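Local coordinates for WGR domain-containing protein (Bacteroides fragilis, PDB 2RA8) that is of unknown function but joins a WGR domain to a leucine-rich-repeat domain, a make-up consistent with a role in binding other macromolecules, at residues Arg3-Gln8 with Glu59-Gly64; Pro219-Leu224 with Pro252-Leu257; Pro244-Asp249 with Ser275-Gln280. One frame throughout, in Å; residues are numbered along the deposited sequence.

Interaction 1. Residues Arg3-Gln8 with Glu59-Gly64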
loop_
_atom_site.group_PDB
_atom_site.type_symbol
_atom_site.label_atom_id
_atom_site.label_comp_id
_atom_site.label_asym_id
_atom_site.label_seq_id
_atom_site.Cartn_x
_atom_site.Cartn_y
_atom_site.Cartn_z
ATOM N N ARG A 3 4.460 -28.880 8.877
ATOM C CA ARG A 3 5.521 -27.992 9.305
ATOM C C ARG A 3 4.871 -26.674 9.591
ATOM O O ARG A 3 4.159 -26.111 8.743
ATOM C CB ARG A 3 6.586 -27.875 8.223
ATOM C CG ARG A 3 7.403 -29.153 8.070
ATOM C CD ARG A 3 8.855 -28.812 7.841
ATOM N NE ARG A 3 9.222 -28.892 6.439
ATOM C CZ ARG A 3 10.199 -28.186 5.875
ATOM N NH1 ARG A 3 10.913 -27.325 6.592
ATOM N NH2 ARG A 3 10.478 -28.366 4.592
ATOM N N VAL A 4 5.086 -26.191 10.811
ATOM C CA VAL A 4 4.497 -24.942 11.278
ATOM C C VAL A 4 5.477 -23.791 11.317
ATOM O O VAL A 4 6.609 -23.939 11.778
ATOM C CB VAL A 4 3.894 -25.142 12.680
ATOM C CG1 VAL A 4 3.099 -23.908 13.091
ATOM C CG2 VAL A 4 3.005 -26.383 12.680
ATOM N N PHE A 5 5.037 -22.633 10.841
ATOM C CA PHE A 5 5.888 -21.442 10.817
ATOM C C PHE A 5 5.181 -20.259 11.447
ATOM O O PHE A 5 3.950 -20.173 11.416
ATOM C CB PHE A 5 6.295 -21.113 9.364
ATOM C CG PHE A 5 6.995 -22.248 8.659
ATOM C CD1 PHE A 5 6.282 -23.353 8.204
ATOM C CD2 PHE A 5 8.367 -22.205 8.446
ATOM C CE1 PHE A 5 6.931 -24.400 7.546
ATOM C CE2 PHE A 5 9.021 -23.246 7.792
ATOM C CZ PHE A 5 8.300 -24.342 7.341
ATOM N N VAL A 6 5.959 -19.339 12.016
ATOM C CA VAL A 6 5.420 -18.167 12.697
ATOM C C VAL A 6 6.108 -16.861 12.324
ATOM O O VAL A 6 7.330 -16.807 12.197
ATOM C CB VAL A 6 5.528 -18.357 14.235
ATOM C CG1 VAL A 6 5.075 -17.097 14.954
ATOM C CG2 VAL A 6 4.690 -19.545 14.665
ATOM N N PHE A 7 5.318 -15.802 12.154
ATOM C CA PHE A 7 5.855 -14.480 11.827
ATOM C C PHE A 7 5.330 -13.470 12.821
ATOM O O PHE A 7 4.114 -13.348 12.998
ATOM C CB PHE A 7 5.441 -14.033 10.418
ATOM C CG PHE A 7 6.068 -12.730 9.993
ATOM C CD1 PHE A 7 7.383 -12.694 9.542
ATOM C CD2 PHE A 7 5.361 -11.538 10.084
ATOM C CE1 PHE A 7 7.983 -11.489 9.191
ATOM C CE2 PHE A 7 5.957 -10.328 9.734
ATOM C CZ PHE A 7 7.268 -10.308 9.288
ATOM N N GLN A 8 6.234 -12.726 13.457
ATOM C CA GLN A 8 5.855 -11.719 14.455
ATOM C C GLN A 8 6.622 -10.413 14.412
ATOM O O GLN A 8 7.850 -10.400 14.500
ATOM C CB GLN A 8 6.035 -12.274 15.871
ATOM C CG GLN A 8 5.011 -13.288 16.347
ATOM C CD GLN A 8 5.374 -13.830 17.711
ATOM O OE1 GLN A 8 6.417 -14.465 17.872
ATOM N NE2 GLN A 8 4.528 -13.575 18.707
ATOM N N GLU A 59 9.545 -19.580 0.206
ATOM C CA GLU A 59 8.994 -18.234 0.120
ATOM C C GLU A 59 8.663 -17.660 1.486
ATOM O O GLU A 59 8.930 -16.485 1.760
ATOM C CB GLU A 59 7.732 -18.258 -0.739
ATOM C CG GLU A 59 7.109 -16.902 -0.990
ATOM C CD GLU A 59 5.769 -17.021 -1.695
ATOM O OE1 GLU A 59 5.657 -17.859 -2.614
ATOM O OE2 GLU A 59 4.833 -16.274 -1.337
ATOM N N LYS A 60 8.073 -18.480 2.348
ATOM C CA LYS A 60 7.701 -18.037 3.690
ATOM C C LYS A 60 8.914 -17.710 4.533
ATOM O O LYS A 60 8.951 -16.677 5.202
ATOM C CB LYS A 60 6.855 -19.112 4.402
ATOM C CG LYS A 60 5.426 -19.275 3.845
ATOM C CD LYS A 60 4.578 -18.030 4.123
ATOM C CE LYS A 60 3.303 -18.006 3.278
ATOM N NZ LYS A 60 2.636 -16.674 3.349
ATOM N N THR A 61 9.920 -18.577 4.505
ATOM C CA THR A 61 11.117 -18.334 5.301
ATOM C C THR A 61 11.849 -17.119 4.795
ATOM O O THR A 61 12.467 -16.391 5.574
ATOM C CB THR A 61 12.073 -19.553 5.293
ATOM O OG1 THR A 61 12.418 -19.889 3.942
ATOM C CG2 THR A 61 11.417 -20.754 5.977
ATOM N N LYS A 62 11.774 -16.874 3.490
ATOM C CA LYS A 62 12.447 -15.720 2.921
ATOM C C LYS A 62 11.760 -14.476 3.409
ATOM O O LYS A 62 12.378 -13.416 3.516
ATOM C CB LYS A 62 12.416 -15.751 1.380
ATOM C CG LYS A 62 13.305 -14.684 0.737
ATOM C CD LYS A 62 13.247 -14.681 -0.790
ATOM C CE LYS A 62 11.949 -14.077 -1.312
ATOM N NZ LYS A 62 11.961 -13.910 -2.796
ATOM N N LYS A 63 10.473 -14.595 3.723
ATOM C CA LYS A 63 9.710 -13.447 4.199
ATOM C C LYS A 63 9.835 -13.236 5.684
ATOM O O LYS A 63 9.240 -12.312 6.232
ATOM C CB LYS A 63 8.228 -13.589 3.835
ATOM C CG LYS A 63 7.948 -13.510 2.342
ATOM C CD LYS A 63 6.457 -13.616 2.053
ATOM C CE LYS A 63 6.184 -13.601 0.555
ATOM N NZ LYS A 63 6.686 -12.358 -0.095
ATOM N N GLY A 64 10.604 -14.090 6.351
ATOM C CA GLY A 64 10.790 -13.929 7.785
ATOM C C GLY A 64 10.076 -14.929 8.678
ATOM O O GLY A 64 10.225 -14.878 9.903
#

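Interaction 2. Residues Pro219-Leu224 with Pro252-Leu257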
loop_
_atom_site.group_PDB
_atom_site.type_symbol
_atom_site.label_atom_id
_atom_site.label_comp_id
_atom_site.label_asym_id
_atom_site.label_seq_id
_atom_site.Cartn_x
_atom_site.Cartn_y
_atom_site.Cartn_z
ATOM N N PRO A 219 25.780 1.547 23.223
ATOM C CA PRO A 219 26.776 0.512 22.939
ATOM C C PRO A 219 26.266 -0.777 22.352
ATOM O O PRO A 219 26.971 -1.431 21.587
ATOM C CB PRO A 219 27.440 0.291 24.297
ATOM C CG PRO A 219 26.300 0.494 25.245
ATOM C CD PRO A 219 25.637 1.742 24.680
ATOM N N ASN A 220 25.047 -1.170 22.702
ATOM C CA ASN A 220 24.509 -2.423 22.178
ATOM C C ASN A 220 23.642 -2.254 20.954
ATOM O O ASN A 220 23.039 -3.219 20.492
ATOM C CB ASN A 220 23.713 -3.154 23.256
ATOM C CG ASN A 220 24.566 -3.508 24.467
ATOM O OD1 ASN A 220 25.697 -3.989 24.320
ATOM N ND2 ASN A 220 24.026 -3.283 25.660
ATOM N N LEU A 221 23.569 -1.038 20.419
ATOM C CA LEU A 221 22.749 -0.796 19.228
ATOM C C LEU A 221 23.244 -1.658 18.069
ATOM O O LEU A 221 24.450 -1.783 17.845
ATOM C CB LEU A 221 22.814 0.681 18.829
ATOM C CG LEU A 221 21.749 1.127 17.819
ATOM C CD1 LEU A 221 20.388 1.051 18.473
ATOM C CD2 LEU A 221 22.020 2.540 17.361
ATOM N N GLU A 222 22.315 -2.273 17.339
ATOM C CA GLU A 222 22.673 -3.122 16.200
ATOM C C GLU A 222 22.124 -2.580 14.897
ATOM O O GLU A 222 22.635 -2.883 13.817
ATOM C CB GLU A 222 22.154 -4.544 16.420
ATOM C CG GLU A 222 22.680 -5.189 17.705
ATOM C CD GLU A 222 22.330 -6.659 17.808
ATOM O OE1 GLU A 222 21.166 -7.016 17.521
ATOM O OE2 GLU A 222 23.216 -7.455 18.183
ATOM N N LYS A 223 21.073 -1.777 15.002
ATOM C CA LYS A 223 20.433 -1.170 13.841
ATOM C C LYS A 223 20.056 0.275 14.095
ATOM O O LYS A 223 19.483 0.606 15.134
ATOM C CB LYS A 223 19.174 -1.959 13.452
ATOM C CG LYS A 223 18.375 -1.327 12.315
ATOM C CD LYS A 223 17.342 -2.278 11.730
ATOM C CE LYS A 223 16.533 -1.580 10.639
ATOM N NZ LYS A 223 15.644 -2.518 9.904
ATOM N N LEU A 224 20.396 1.138 13.143
ATOM C CA LEU A 224 20.083 2.560 13.214
ATOM C C LEU A 224 19.665 3.017 11.856
ATOM O O LEU A 224 20.443 2.957 10.913
ATOM C CB LEU A 224 21.299 3.386 13.653
ATOM C CG LEU A 224 21.164 4.918 13.566
ATOM C CD1 LEU A 224 20.009 5.416 14.440
ATOM C CD2 LEU A 224 22.475 5.569 14.009
ATOM N N PRO A 252 29.925 0.140 18.552
ATOM C CA PRO A 252 30.737 -1.060 18.335
ATOM C C PRO A 252 30.007 -2.332 17.947
ATOM O O PRO A 252 30.633 -3.296 17.510
ATOM C CB PRO A 252 31.503 -1.194 19.654
ATOM C CG PRO A 252 30.538 -0.634 20.650
ATOM C CD PRO A 252 30.034 0.601 19.946
ATOM N N ASN A 253 28.688 -2.355 18.096
ATOM C CA ASN A 253 27.929 -3.555 17.739
ATOM C C ASN A 253 26.950 -3.338 16.610
ATOM O O ASN A 253 26.142 -4.215 16.316
ATOM C CB ASN A 253 27.176 -4.097 18.959
ATOM C CG ASN A 253 28.114 -4.637 20.027
ATOM O OD1 ASN A 253 28.882 -5.560 19.783
ATOM N ND2 ASN A 253 28.052 -4.056 21.217
ATOM N N LEU A 254 27.020 -2.178 15.969
ATOM C CA LEU A 254 26.110 -1.871 14.861
ATOM C C LEU A 254 26.314 -2.816 13.673
ATOM O O LEU A 254 27.449 -3.137 13.313
ATOM C CB LEU A 254 26.311 -0.428 14.403
ATOM C CG LEU A 254 25.141 0.178 13.620
ATOM C CD1 LEU A 254 23.980 0.466 14.563
ATOM C CD2 LEU A 254 25.587 1.457 12.944
ATOM N N LYS A 255 25.209 -3.286 13.088
ATOM C CA LYS A 255 25.242 -4.194 11.934
ATOM C C LYS A 255 24.524 -3.583 10.750
ATOM O O LYS A 255 24.884 -3.825 9.597
ATOM C CB LYS A 255 24.540 -5.518 12.249
ATOM C CG LYS A 255 25.232 -6.404 13.260
ATOM C CD LYS A 255 24.474 -7.716 13.434
ATOM C CE LYS A 255 25.131 -8.615 14.476
ATOM N NZ LYS A 255 25.158 -7.984 15.826
ATOM N N TRP A 256 23.479 -2.814 11.037
ATOM C CA TRP A 256 22.685 -2.164 10.000
ATOM C C TRP A 256 22.690 -0.680 10.251
ATOM O O TRP A 256 22.286 -0.218 11.318
ATOM C CB TRP A 256 21.234 -2.707 10.033
ATOM C CG TRP A 256 20.289 -2.171 8.973
ATOM C CD1 TRP A 256 20.076 -0.863 8.648
ATOM C CD2 TRP A 256 19.397 -2.941 8.156
ATOM N NE1 TRP A 256 19.099 -0.767 7.673
ATOM C CE2 TRP A 256 18.669 -2.024 7.357
ATOM C CE3 TRP A 256 19.145 -4.311 8.020
ATOM C CZ2 TRP A 256 17.701 -2.444 6.441
ATOM C CZ3 TRP A 256 18.185 -4.727 7.106
ATOM C CH2 TRP A 256 17.475 -3.794 6.326
ATOM N N LEU A 257 23.186 0.080 9.283
ATOM C CA LEU A 257 23.206 1.534 9.386
ATOM C C LEU A 257 22.533 2.115 8.171
ATOM O O LEU A 257 22.799 1.698 7.040
ATOM C CB LEU A 257 24.633 2.068 9.460
ATOM C CG LEU A 257 24.815 3.599 9.374
ATOM C CD1 LEU A 257 24.028 4.327 10.485
ATOM C CD2 LEU A 257 26.299 3.908 9.486
HETATM O O HOH W 1 26.706 -0.584 18.849
#

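Interaction 3. Residues Pro244-Asp249 with Ser275-Gln280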
loop_
_atom_site.group_PDB
_atom_site.type_symbol
_atom_site.label_atom_id
_atom_site.label_comp_id
_atom_site.label_asym_id
_atom_site.label_seq_id
_atom_site.Cartn_x
_atom_site.Cartn_y
_atom_site.Cartn_z
ATOM N N PRO A 244 29.459 12.022 12.232
ATOM C CA PRO A 244 29.973 11.410 13.468
ATOM C C PRO A 244 29.338 10.082 13.850
ATOM O O PRO A 244 29.900 9.333 14.655
ATOM C CB PRO A 244 29.730 12.491 14.515
ATOM C CG PRO A 244 29.883 13.759 13.723
ATOM C CD PRO A 244 29.112 13.436 12.456
ATOM N N LEU A 245 28.170 9.784 13.275
ATOM C CA LEU A 245 27.462 8.527 13.544
ATOM C C LEU A 245 28.195 7.340 12.970
ATOM O O LEU A 245 28.074 6.220 13.463
ATOM C CB LEU A 245 26.054 8.557 12.935
ATOM C CG LEU A 245 25.043 9.532 13.530
ATOM C CD1 LEU A 245 23.879 9.719 12.565
ATOM C CD2 LEU A 245 24.550 8.996 14.862
ATOM N N PHE A 246 28.955 7.586 11.908
ATOM C CA PHE A 246 29.711 6.537 11.241
ATOM C C PHE A 246 31.001 6.251 11.999
ATOM O O PHE A 246 32.098 6.447 11.477
ATOM C CB PHE A 246 30.030 6.972 9.801
ATOM C CG PHE A 246 28.812 7.073 8.902
ATOM C CD1 PHE A 246 28.610 6.144 7.882
ATOM C CD2 PHE A 246 27.896 8.106 9.056
ATOM C CE1 PHE A 246 27.506 6.247 7.023
ATOM C CE2 PHE A 246 26.793 8.216 8.202
ATOM C CZ PHE A 246 26.605 7.287 7.188
ATOM N N SER A 247 30.872 5.771 13.231
ATOM C CA SER A 247 32.035 5.484 14.064
ATOM C C SER A 247 31.928 4.181 14.809
ATOM O O SER A 247 30.990 3.973 15.582
ATOM C CB SER A 247 32.234 6.624 15.068
ATOM O OG SER A 247 33.090 6.228 16.126
ATOM N N LYS A 248 32.890 3.289 14.597
ATOM C CA LYS A 248 32.866 2.008 15.283
ATOM C C LYS A 248 32.975 2.203 16.783
ATOM O O LYS A 248 32.407 1.436 17.562
ATOM C CB LYS A 248 33.999 1.095 14.785
ATOM C CG LYS A 248 35.409 1.568 15.101
ATOM C CD LYS A 248 36.423 0.518 14.652
ATOM C CE LYS A 248 37.828 0.835 15.144
ATOM N NZ LYS A 248 38.293 2.174 14.697
ATOM N N ASP A 249 33.699 3.235 17.201
ATOM C CA ASP A 249 33.840 3.505 18.626
ATOM C C ASP A 249 32.496 3.877 19.231
ATOM O O ASP A 249 32.194 3.512 20.370
ATOM C CB ASP A 249 34.848 4.635 18.875
ATOM C CG ASP A 249 36.277 4.232 18.544
ATOM O OD1 ASP A 249 36.699 3.130 18.956
ATOM O OD2 ASP A 249 36.982 5.022 17.878
ATOM N N SER A 275 34.201 5.666 6.191
ATOM C CA SER A 275 34.059 5.390 7.619
ATOM C C SER A 275 34.779 4.167 8.143
ATOM O O SER A 275 35.041 3.210 7.407
ATOM C CB SER A 275 32.570 5.276 7.966
ATOM O OG SER A 275 32.378 5.004 9.344
ATOM N N ASP A 276 35.094 4.188 9.435
ATOM C CA ASP A 276 35.767 3.060 10.051
ATOM C C ASP A 276 34.746 2.064 10.546
ATOM O O ASP A 276 35.097 0.976 10.989
ATOM C CB ASP A 276 36.664 3.534 11.206
ATOM C CG ASP A 276 35.874 4.013 12.411
ATOM O OD1 ASP A 276 34.662 4.283 12.278
ATOM O OD2 ASP A 276 36.480 4.127 13.496
ATOM N N ILE A 277 33.468 2.425 10.461
ATOM C CA ILE A 277 32.406 1.530 10.906
ATOM C C ILE A 277 32.051 0.527 9.825
ATOM O O ILE A 277 31.646 -0.598 10.126
ATOM C CB ILE A 277 31.124 2.331 11.340
ATOM C CG1 ILE A 277 30.184 1.422 12.149
ATOM C CG2 ILE A 277 30.376 2.864 10.107
ATOM C CD1 ILE A 277 29.115 2.181 12.935
ATOM N N LEU A 278 32.235 0.910 8.562
ATOM C CA LEU A 278 31.899 0.038 7.426
ATOM C C LEU A 278 32.381 -1.405 7.508
ATOM O O LEU A 278 31.631 -2.332 7.207
ATOM C CB LEU A 278 32.396 0.662 6.108
ATOM C CG LEU A 278 32.154 -0.146 4.818
ATOM C CD1 LEU A 278 30.670 -0.442 4.643
ATOM C CD2 LEU A 278 32.670 0.640 3.628
ATOM N N PRO A 279 33.643 -1.632 7.910
ATOM C CA PRO A 279 34.125 -3.014 7.997
ATOM C C PRO A 279 33.288 -3.981 8.822
ATOM O O PRO A 279 33.243 -5.173 8.518
ATOM C CB PRO A 279 35.527 -2.849 8.567
ATOM C CG PRO A 279 35.974 -1.556 7.945
ATOM C CD PRO A 279 34.748 -0.677 8.121
ATOM N N GLN A 280 32.622 -3.485 9.862
ATOM C CA GLN A 280 31.808 -4.344 10.726
ATOM C C GLN A 280 30.362 -4.519 10.293
ATOM O O GLN A 280 29.686 -5.450 10.737
ATOM C CB GLN A 280 31.789 -3.793 12.152
ATOM C CG GLN A 280 30.915 -2.557 12.307
ATOM C CD GLN A 280 31.044 -1.915 13.672
ATOM O OE1 GLN A 280 32.143 -1.561 14.097
ATOM N NE2 GLN A 280 29.919 -1.751 14.364
HETATM O O HOH W 2 34.727 6.791 10.783
HETATM O O HOH W 3 35.434 5.223 15.642
#

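Interaction 1. Residues Arg3-Gln8 with Glu59-Gly64
Phe5 and Phe7, two residues apart on strand 3-8, both send their side chains to the last turn of helix 46-62 and the residues that end it. Phe5 comes first. Its ring meets the methyl of Thr61 at one corner, CE2 lying 3.9 Å from Thr61 CG2, and the two side chains slant across each other. Chi1 of Thr61 (56°) puts OG1 between the backbone N and the carbonyl carbon, and leaves CG2 anti to that carbon, where it meets the ring; OG1 itself is hydrogen-bonded to Ala58 O. Lys60 also starts toward the strand, but its chain bends off to a cation-pi contact with Trp16 of strand 13-21. Val6 points its side chain the other way, to Ala73 of helix 70-75, so the strand is packed on both faces. Phe7 then carries its ring out to the end of the helix, CG trans to the backbone N (chi1 -175°). There the ring meets backbone instead of side chains: CE1 is 3.3 Å from Lys63 O, and CD1 is 3.6 Å from Gly64 O, which lies at the ring edge near its plane. The ring edge thus comes against the bare backbone of Gly64. Tyr65, the next residue, meets the Phe7 ring with its own. Gly64 closes the helix with positive phi (107°), and its N bonds to Thr61 O at 3.1 Å; with a second bond back into the last turn this is a Schellman motif. The antiparallel sheet with helix 46-62 packed on one face, and the chain after the helix adding edge strand 66-67 antiparallel to strand 3-8, is the core of the WGR domain here.

Interaction 2. Residues Pro219-Leu224 with Pro252-Leu257
Lys223 lies lengthwise over the indole of Trp256, the two side chains side by side on one face of a parallel pair of strands. Its CE sits 3.9 Å from the centroid of the five-membered ring in a CH-pi contact, and NZ stands 4.0 Å from the centroid of the six-membered ring, 9° off the normal, a cation-pi contact. Both side chains leave with CG trans to the backbone N (Lys223 chi1 175°), and the fully extended lysine keeps its whole length against the ring. Beside this pair, Lys255 NZ reaches Glu222 OE2 at 3.1 Å, a salt bridge made from above the carboxylate plane. On the opposite face of the strands Leu257 CD1 touches Leu224 CD2; in the turns before them Leu254 CD1 lies against Leu221 CD2 and also meets Leu224 CB. Backbone bonds set the register beneath these side chains. Glu222 O takes two amides, Lys255 N at 2.7 Å and Trp256 N at 2.9 Å, and Leu224 N then binds Trp256 O. Earlier in the chain, Asn253 ND2 donates to Pro219 O at 2.9 Å. A water completes this end, donating to Pro219 O and Leu221 O and accepting from Asn253 N, and thus links the two turns where their backbones do not bond directly. Further out, Asp285 accepts from Trp256 NE1, and Pro193 O accepts from Asn220 ND2. The same Pro-Asn-Leu sequence in two successive leucine-rich repeats leads into each strand, and the two copies pack side by side. Strand 223-227 is flanked by strand 197-201, where Leu198 packs on Leu221 and Leu224, while strand 256-260 is flanked on its other side by the parallel strand 283-285; Phe246 from the connecting loop covers Leu257.

Interaction 3. Residues Pro244-Asp249 with Ser275-Gln280
Lys248 and Asp276 cross at about a right angle, the lysine chain passing the carboxylate with CG 3.2 Å from Asp276 OD2. A bend at its last torsion (chi4 -57°) brings NZ back to the same OD2 at 2.9 Å, a salt bridge. The other oxygen, OD1, accepts Lys248 N at 3.1 Å; both nitrogens approach from out of the carboxylate plane. Asp249 OD2 lies 4.5 Å from Asp276 OD2, and a water donating to both oxygens, while accepting from Ser247 OG and Asp249 N, bridges the like charges. Ser275 OG donates to Phe246 O at 2.6 Å, from above the carbonyl plane, and accepts from Ile277 N, an ST turn. Phe246 is itself the centre of an inverse gamma turn. The contact thus joins the loop before strand 256-260 to the one after helix 265-274, two successive connections of the leucine-rich-repeat domain. Ile277 packs against the backbone of 246-248, CG2 beside Phe246 CA and CD1 3.7 Å from Ser247 O. The Phe246 ring leads away from this contact, edge-to-face with Phe272. Gln280 OE1 rests near Lys248 CB, its NE2 held by Phe251 O and Leu254 O.

In the fold
Interactions 2 and 3 belong to one stack of repeats and interlock along the chain, 244-249 falling between the two segments of interaction 2. Their centres are 10 Å apart and they touch: Gln280 NE2 lies 3.0 Å from Leu254 O, a probable hydrogen bond, Leu257 CD2 meets Phe246 CD1 at 3.6 Å, and Leu254 CD2 meets Ile277 CD1 at the same distance. The strand pairing of one contact is thus continued into the loop packing of the other. Interaction 1 stands apart in the WGR domain, its centre about 25 Å from that of interaction 2 and 33 Å from that of interaction 3, and touches neither.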